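Local coordinates for protein chitinase (Paenibacillus sp. FPU-7, PDB 5GZT) that probably hydrolyses internal beta-1,4 linkages between N-acetylglucosamine units of chitin and chitodextrins, as an endochitinase with two family 18 glycoside hydrolase domains, at residues G681-V686 against N713-Y718. Sequence-based numbering, arbitrary orientation.
Sequences GTLKPV and NAVAVY
The carboxamide of N713 lies along the backbone of 681-683 and bonds to it at both ends. Its ND2 gives a hydrogen to the carbonyl O of G681 over 3.0 Å; the bond is nearly straight (169° at the hydrogen), lies in the carbonyl plane on a lone pair, and keeps the acceptor almost within the plane of the amide. In return OD1 takes the backbone N-H of L683 at 2.9 Å, with the donor tilted 32° from the carbonyl plane. One donor and one acceptor thus span T682 and fix the rotation of the amide; CG anti to the backbone N (chi1 -175°) carries the group out to the loop. Were N713 replaced by alanine, both amide bonds would go, and the G681 carbonyl and the L683 N-H would probably be left without these partners, with that part of the loop freer to shift.

L683 packs its CG against N713 OD1 at 3.4 Å and its CD1 against the carbonyl O of A714 at 3.5 Å. Its apolar contact is CD1 on CG2 of V715 at 3.9 Å, the leucine and valine side chains crossing at roughly a right angle. L678 and A742 also touch L683, and T682 turns its hydroxyl to E745 and T602. Backbone bonds from N713 to L678 and from V715 to L676 continue the pairing with strand 668-678. The arrangement is a side-chain amide mimicking backbone pairing, tying an irregular loop to the start of 714-723, the middle strand of a three-stranded antiparallel sheet in the immunoglobulin-like domain of this chitinase.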
loop_
_atom_site.group_PDB
_atom_site.type_symbol
_atom_site.label_atom_id
_atom_site.label_comp_id
_atom_site.label_asym_id
_atom_site.label_seq_id
_atom_site.Cartn_x
_atom_site.Cartn_y
_atom_site.Cartn_z
ATOM N N GLY B 681 -18.876 6.170 4.203
ATOM C CA GLY B 681 -19.473 6.168 5.541
ATOM C C GLY B 681 -20.199 4.869 5.784
ATOM O O GLY B 681 -20.630 4.209 4.822
ATOM N N THR B 682 -20.393 4.525 7.058
ATOM C CA THR B 682 -20.981 3.278 7.469
ATOM C C THR B 682 -22.033 3.541 8.484
ATOM O O THR B 682 -21.709 3.976 9.577
ATOM C CB THR B 682 -19.877 2.347 8.032
ATOM O OG1 THR B 682 -18.709 2.364 7.136
ATOM C CG2 THR B 682 -20.390 0.988 8.208
ATOM N N LEU B 683 -23.305 3.198 8.197
ATOM C CA LEU B 683 -24.359 3.375 9.156
ATOM C C LEU B 683 -24.077 2.550 10.439
ATOM O O LEU B 683 -23.551 1.443 10.397
ATOM C CB LEU B 683 -25.736 2.944 8.635
ATOM C CG LEU B 683 -26.264 3.576 7.331
ATOM C CD1 LEU B 683 -27.537 2.891 6.923
ATOM C CD2 LEU B 683 -26.460 5.061 7.603
ATOM N N LYS B 684 -24.475 3.141 11.569
ATOM C CA LYS B 684 -24.740 2.372 12.784
ATOM C C LYS B 684 -25.646 1.192 12.407
ATOM O O LYS B 684 -26.574 1.315 11.551
ATOM C CB LYS B 684 -25.441 3.227 13.814
ATOM C CG LYS B 684 -24.575 4.393 14.340
ATOM C CD LYS B 684 -25.346 5.276 15.339
ATOM C CE LYS B 684 -26.287 6.205 14.646
ATOM N NZ LYS B 684 -27.308 6.905 15.493
ATOM N N PRO B 685 -25.462 0.080 13.071
ATOM C CA PRO B 685 -26.318 -1.048 12.754
ATOM C C PRO B 685 -27.809 -0.722 12.862
ATOM O O PRO B 685 -28.615 -1.296 12.099
ATOM C CB PRO B 685 -25.867 -2.130 13.765
ATOM C CG PRO B 685 -24.453 -1.747 14.063
ATOM C CD PRO B 685 -24.320 -0.276 13.942
ATOM N N VAL B 686 -28.157 0.160 13.819
ATOM C CA VAL B 686 -29.481 0.694 14.027
ATOM C C VAL B 686 -29.387 2.244 14.033
ATOM O O VAL B 686 -28.839 2.824 15.000
ATOM C CB VAL B 686 -30.176 0.179 15.310
ATOM C CG1 VAL B 686 -31.518 0.853 15.529
ATOM C CG2 VAL B 686 -30.433 -1.343 15.218
ATOM N N ASN B 713 -25.443 -1.752 4.475
ATOM C CA ASN B 713 -25.173 -0.317 4.804
ATOM C C ASN B 713 -26.068 0.623 3.999
ATOM O O ASN B 713 -25.572 1.408 3.201
ATOM C CB ASN B 713 -23.716 -0.114 4.492
ATOM C CG ASN B 713 -23.193 1.232 4.866
ATOM O OD1 ASN B 713 -23.753 1.895 5.674
ATOM N ND2 ASN B 713 -22.082 1.669 4.209
ATOM N N ALA B 714 -27.382 0.489 4.153
ATOM C CA ALA B 714 -28.343 1.244 3.343
ATOM C C ALA B 714 -29.470 1.748 4.201
ATOM O O ALA B 714 -29.924 1.069 5.071
ATOM C CB ALA B 714 -28.917 0.357 2.206
ATOM N N VAL B 715 -29.937 2.942 3.918
ATOM C CA VAL B 715 -31.090 3.499 4.513
ATOM C C VAL B 715 -32.318 3.065 3.774
ATOM O O VAL B 715 -32.328 3.085 2.562
ATOM C CB VAL B 715 -31.025 5.058 4.393
ATOM C CG1 VAL B 715 -32.333 5.701 4.859
ATOM C CG2 VAL B 715 -29.895 5.566 5.252
ATOM N N ALA B 716 -33.356 2.714 4.524
ATOM C CA ALA B 716 -34.706 2.511 4.050
ATOM C C ALA B 716 -35.561 3.651 4.500
ATOM O O ALA B 716 -35.507 4.057 5.681
ATOM C CB ALA B 716 -35.304 1.246 4.617
ATOM N N VAL B 717 -36.337 4.195 3.557
ATOM C CA VAL B 717 -37.352 5.167 3.869
ATOM C C VAL B 717 -38.632 4.495 3.599
ATOM O O VAL B 717 -38.954 4.283 2.431
ATOM C CB VAL B 717 -37.227 6.487 3.055
ATOM C CG1 VAL B 717 -38.330 7.455 3.462
ATOM C CG2 VAL B 717 -35.874 7.143 3.216
ATOM N N TYR B 718 -39.416 4.176 4.633
ATOM C CA TYR B 718 -40.700 3.467 4.466
ATOM C C TYR B 718 -41.808 4.531 4.309
ATOM O O TYR B 718 -42.041 5.347 5.221
ATOM C CB TYR B 718 -41.002 2.572 5.688
ATOM C CG TYR B 718 -39.954 1.463 5.917
ATOM C CD1 TYR B 718 -39.895 0.307 5.125
ATOM C CD2 TYR B 718 -39.041 1.574 6.957
ATOM C CE1 TYR B 718 -38.912 -0.657 5.346
ATOM C CE2 TYR B 718 -38.131 0.607 7.210
ATOM C CZ TYR B 718 -38.028 -0.468 6.428
ATOM O OH TYR B 718 -36.974 -1.339 6.776
#